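Local coordinates for mitogen activated protein kinase, putative (Leishmania donovani, PDB 4QNY) that probably phosphorylates serine or threonine residues of target proteins as a mitogen-activated protein kinase, binding an ATP analogue together with magnesium in this crystal form, at residues E10-A13 / E14-L18; V302-A305 / M306-P309. All blocks are in the same frame, centred on the assembly; numbering follows the deposited sequence. Where two conformers were deposited one is given.

Contact 1 of 2, residues E10-A13 / E14-L18; sequences ELQA and EVCRL
Two bends set the long side chains: at chi3 of Arg-17 (-73°) the chain folds back over Ala-13, and at chi2 of Gln-12 (72°) it swings NE2 alongside Cys-16 SG, 3.5 Å away. In Arg-17 the fold brings the guanidinium flat above the carbonyl of Ala-13, whose O sits over the centre of the group, 3.6 Å from Arg-17 CZ. The same oxygen takes a weak bond from the backbone N of Arg-17, so one carbonyl lies beneath the charged group while holding the backbone that bears it. A water bridges the two segments, donating to Glu-10 O at 2.8 Å and weakly accepting from Arg-17 NH2. The amide of Gln-12 is gripped at both ends by Tyr-22 O and Leu-24 N of the first strand. These residues make up most of the N-terminal helix 8-16, lying on the outer face of the kinase N-lobe sheet, and the turn that follows it; Leu-11 and Val-15 point their branches at strands 22-31, 47-54 and 101-106. Val-15 CG2 also rests 3.3 Å from Leu-11 O, the acceptor for its own backbone N at 2.9 Å. Glu-14 OE1 takes both a salt bridge from Arg-53 and a hydrogen bond with Tyr-102 OH; the pair probably steadies its negative charge. Cys-16 N bonds to Gln-12 O at 2.9 Å, with an N-H...O angle of 156°.

Contact 2 of 2, residues V302-A305 / M306-P309; sequences VLQA and MRHP
The short helix and His-Pro turn of kinase subdomain XI, at the end of the C-lobe, form this contact, in which helix 302-306 unwinds into the loop that follows it. One regular helical bond remains, from Met-306 N to Val-302 O at 3.0 Å. Beyond it the ladder weakens: Arg-307 N divides between Leu-303 O and Gln-304 O, each a weak bond with an N-H...O angle near 130°, and His-308 N reaches Ala-305 O only weakly, at 3.3 Å. With this one shared donor the bonding passes from four-residue to three-residue spacing as the helix gives way to the loop. Met-306 and Arg-307 run back along the same turn. Met-306 bends at chi3 (-63°), which carries its CE methyl back over the preceding turn, obliquely across Leu-303 CD2 at 3.8 Å and Val-302 CG1 at 4.1 Å; its CG meanwhile lies 3.2 Å from Val-302 O. Arg-307 also doubles back, with Leu-303 O over one face of the guanidinium, toward the rim, and NH2 beside Leu-303 CB at 3.8 Å. His-308 sends its ring the other way, with Pro-309 CD over one face. Both its nitrogens are hydrogen-bonded: ND1 accepts from Phe-310 N, leaving NE2 as the probable donor to Asp-286 OD2, which should fix the ring's rotation. Helix 124-143 packs against Val-302, Leu-303, Ala-305 and Met-306, while helix 282-291 meets Ala-305 through Leu-287 and Met-291 and receives His-308 at Leu-287 and Asp-286.

Overall arrangement
Contacts 1 and 2 each join successive turns of a short helix and run on into the residues after it, yet they share no element and lie on opposite sides of the chain's centre, with centres 46 Å apart. Contact 1 belongs to the periphery of the N-lobe, where its helix rests on a beta-sheet; contact 2 lies nearer the centre of the chain, among helices of the C-lobe. Both are partly buried, but contact 2 has the larger share of buried residues. Their chemistry differs accordingly: residues 10-18 keep mostly regular helical bonds and send Gln-12 and Glu-14 to the strands, whereas residues 302-309 combine weakened backbone bonds with apolar methionine packing and a histidine tied to a neighbouring helix.

Contact 1 of 2, residues E10-A13 / E14-L18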
loop_
_atom_site.group_PDB
_atom_site.type_symbol
_atom_site.label_atom_id
_atom_site.label_comp_id
_atom_site.label_asym_id
_atom_site.label_seq_id
_atom_site.Cartn_x
_atom_site.Cartn_y
_atom_site.Cartn_z
ATOM N N GLU A 10 -23.851 -9.547 14.990
ATOM C CA GLU A 10 -23.118 -9.055 16.150
ATOM C C GLU A 10 -22.423 -7.744 15.806
ATOM O O GLU A 10 -22.347 -6.831 16.628
ATOM C CB GLU A 10 -22.102 -10.089 16.633
ATOM C CG GLU A 10 -21.450 -9.729 17.956
ATOM C CD GLU A 10 -20.442 -10.762 18.415
ATOM O OE1 GLU A 10 -20.553 -11.936 18.000
ATOM O OE2 GLU A 10 -19.533 -10.396 19.189
ATOM N N LEU A 11 -21.915 -7.655 14.582
ATOM C CA LEU A 11 -21.270 -6.436 14.112
ATOM C C LEU A 11 -22.297 -5.326 13.919
ATOM O O LEU A 11 -22.028 -4.161 14.214
ATOM C CB LEU A 11 -20.515 -6.696 12.807
ATOM C CG LEU A 11 -19.339 -7.673 12.872
ATOM C CD1 LEU A 11 -18.916 -8.092 11.472
ATOM C CD2 LEU A 11 -18.169 -7.055 13.622
ATOM N N GLN A 12 -23.477 -5.696 13.429
ATOM C CA GLN A 12 -24.558 -4.741 13.203
ATOM C C GLN A 12 -25.028 -4.102 14.503
ATOM O O GLN A 12 -25.218 -2.889 14.574
ATOM C CB GLN A 12 -25.735 -5.425 12.503
ATOM C CG GLN A 12 -26.932 -4.519 12.256
ATOM C CD GLN A 12 -26.682 -3.501 11.159
ATOM O OE1 GLN A 12 -26.831 -3.801 9.972
ATOM N NE2 GLN A 12 -26.304 -2.289 11.549
ATOM N N ALA A 13 -25.215 -4.929 15.528
ATOM C CA ALA A 13 -25.629 -4.446 16.841
ATOM C C ALA A 13 -24.569 -3.526 17.434
ATOM O O ALA A 13 -24.888 -2.535 18.090
ATOM C CB ALA A 13 -25.902 -5.615 17.775
ATOM N N GLU A 14 -23.308 -3.862 17.190
ATOM C CA GLU A 14 -22.186 -3.068 17.676
ATOM C C GLU A 14 -22.148 -1.696 17.003
ATOM O O GLU A 14 -21.926 -0.678 17.660
ATOM C CB GLU A 14 -20.871 -3.811 17.438
ATOM C CG GLU A 14 -19.692 -3.275 18.230
ATOM C CD GLU A 14 -18.404 -4.015 17.925
ATOM O OE1 GLU A 14 -18.008 -4.056 16.741
ATOM O OE2 GLU A 14 -17.789 -4.561 18.866
ATOM N N VAL A 15 -22.371 -1.677 15.692
ATOM C CA VAL A 15 -22.364 -0.435 14.924
ATOM C C VAL A 15 -23.543 0.461 15.304
ATOM O O VAL A 15 -23.399 1.681 15.405
ATOM C CB VAL A 15 -22.390 -0.719 13.403
ATOM C CG1 VAL A 15 -22.703 0.544 12.610
ATOM C CG2 VAL A 15 -21.065 -1.318 12.956
ATOM N N CYS A 16 -24.702 -0.151 15.528
ATOM C CA CYS A 16 -25.904 0.591 15.903
ATOM C C CYS A 16 -25.725 1.344 17.221
ATOM O O CYS A 16 -26.318 2.405 17.425
ATOM C CB CYS A 16 -27.107 -0.350 15.998
ATOM S SG CYS A 16 -27.731 -0.934 14.402
ATOM N N ARG A 17 -24.902 0.798 18.112
ATOM C CA ARG A 17 -24.614 1.453 19.384
ATOM C C ARG A 17 -23.656 2.627 19.191
ATOM O O ARG A 17 -23.442 3.424 20.103
ATOM C CB ARG A 17 -24.035 0.453 20.390
ATOM C CG ARG A 17 -25.052 -0.550 20.917
ATOM C CD ARG A 17 -24.506 -1.342 22.097
ATOM N NE ARG A 17 -23.505 -2.325 21.691
ATOM C CZ ARG A 17 -23.785 -3.583 21.367
ATOM N NH1 ARG A 17 -25.039 -4.016 21.401
ATOM N NH2 ARG A 17 -22.812 -4.411 21.009
ATOM N N LEU A 18 -23.083 2.725 17.996
ATOM C CA LEU A 18 -22.229 3.852 17.644
ATOM C C LEU A 18 -23.003 4.848 16.790
ATOM O O LEU A 18 -23.086 6.032 17.117
ATOM C CB LEU A 18 -20.981 3.374 16.900
ATOM C CG LEU A 18 -20.068 2.407 17.652
ATOM C CD1 LEU A 18 -18.954 1.918 16.744
ATOM C CD2 LEU A 18 -19.499 3.070 18.895
HETATM O O HOH W 1 -21.736 -6.728 19.405
#

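Contact 2 of 2, residues V302-A305 / M306-P309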
loop_
_atom_site.group_PDB
_atom_site.type_symbol
_atom_site.label_atom_id
_atom_site.label_comp_id
_atom_site.label_asym_id
_atom_site.label_seq_id
_atom_site.Cartn_x
_atom_site.Cartn_y
_atom_site.Cartn_z
ATOM N N VAL A 302 8.945 9.073 -9.126
ATOM C CA VAL A 302 7.521 9.154 -9.430
ATOM C C VAL A 302 7.253 10.172 -10.537
ATOM O O VAL A 302 6.490 9.904 -11.466
ATOM C CB VAL A 302 6.699 9.525 -8.182
ATOM C CG1 VAL A 302 5.232 9.696 -8.543
ATOM C CG2 VAL A 302 6.867 8.462 -7.106
ATOM N N LEU A 303 7.893 11.333 -10.437
ATOM C CA LEU A 303 7.765 12.376 -11.452
ATOM C C LEU A 303 8.217 11.881 -12.822
ATOM O O LEU A 303 7.516 12.061 -13.817
ATOM C CB LEU A 303 8.569 13.615 -11.054
ATOM C CG LEU A 303 7.955 14.522 -9.988
ATOM C CD1 LEU A 303 9.007 15.454 -9.409
ATOM C CD2 LEU A 303 6.799 15.318 -10.573
ATOM N N GLN A 304 9.388 11.254 -12.865
ATOM C CA GLN A 304 9.931 10.726 -14.112
ATOM C C GLN A 304 9.056 9.610 -14.679
ATOM O O GLN A 304 8.886 9.499 -15.892
ATOM C CB GLN A 304 11.356 10.214 -13.898
ATOM C CG GLN A 304 12.381 11.298 -13.613
ATOM C CD GLN A 304 13.717 10.725 -13.180
ATOM O OE1 GLN A 304 13.803 9.569 -12.767
ATOM N NE2 GLN A 304 14.769 11.532 -13.272
ATOM N N ALA A 305 8.503 8.788 -13.794
ATOM C CA ALA A 305 7.646 7.682 -14.208
ATOM C C ALA A 305 6.348 8.194 -14.825
ATOM O O ALA A 305 5.827 7.607 -15.773
ATOM C CB ALA A 305 7.350 6.769 -13.029
ATOM N N MET A 306 5.832 9.293 -14.284
ATOM C CA MET A 306 4.621 9.906 -14.816
ATOM C C MET A 306 4.871 10.538 -16.181
ATOM O O MET A 306 3.948 10.682 -16.982
ATOM C CB MET A 306 4.074 10.958 -13.848
ATOM C CG MET A 306 3.507 10.387 -12.560
ATOM S SD MET A 306 2.721 11.646 -11.534
ATOM C CE MET A 306 4.113 12.710 -11.166
ATOM N N ARG A 307 6.122 10.914 -16.440
ATOM C CA ARG A 307 6.489 11.544 -17.705
ATOM C C ARG A 307 7.055 10.533 -18.698
ATOM O O ARG A 307 7.449 10.892 -19.806
ATOM C CB ARG A 307 7.504 12.667 -17.474
ATOM C CG ARG A 307 7.023 13.766 -16.540
ATOM C CD ARG A 307 7.860 15.028 -16.696
ATOM N NE ARG A 307 8.292 15.569 -15.410
ATOM C CZ ARG A 307 9.525 15.447 -14.927
ATOM N NH1 ARG A 307 10.453 14.805 -15.624
ATOM N NH2 ARG A 307 9.831 15.970 -13.747
ATOM N N HIS A 308 7.093 9.269 -18.291
ATOM C CA HIS A 308 7.590 8.197 -19.146
ATOM C C HIS A 308 6.689 8.016 -20.370
ATOM O O HIS A 308 5.468 8.141 -20.267
ATOM C CB HIS A 308 7.686 6.892 -18.353
ATOM C CG HIS A 308 8.445 5.809 -19.053
ATOM N ND1 HIS A 308 7.842 4.899 -19.892
ATOM C CD2 HIS A 308 9.762 5.491 -19.037
ATOM C CE1 HIS A 308 8.753 4.067 -20.365
ATOM N NE2 HIS A 308 9.926 4.405 -19.861
ATOM N N PRO A 309 7.294 7.731 -21.536
ATOM C CA PRO A 309 6.577 7.514 -22.801
ATOM C C PRO A 309 5.465 6.461 -22.737
ATOM O O PRO A 309 4.575 6.475 -23.588
ATOM C CB PRO A 309 7.688 7.057 -23.750
ATOM C CG PRO A 309 8.904 7.735 -23.234
ATOM C CD PRO A 309 8.755 7.749 -21.735
#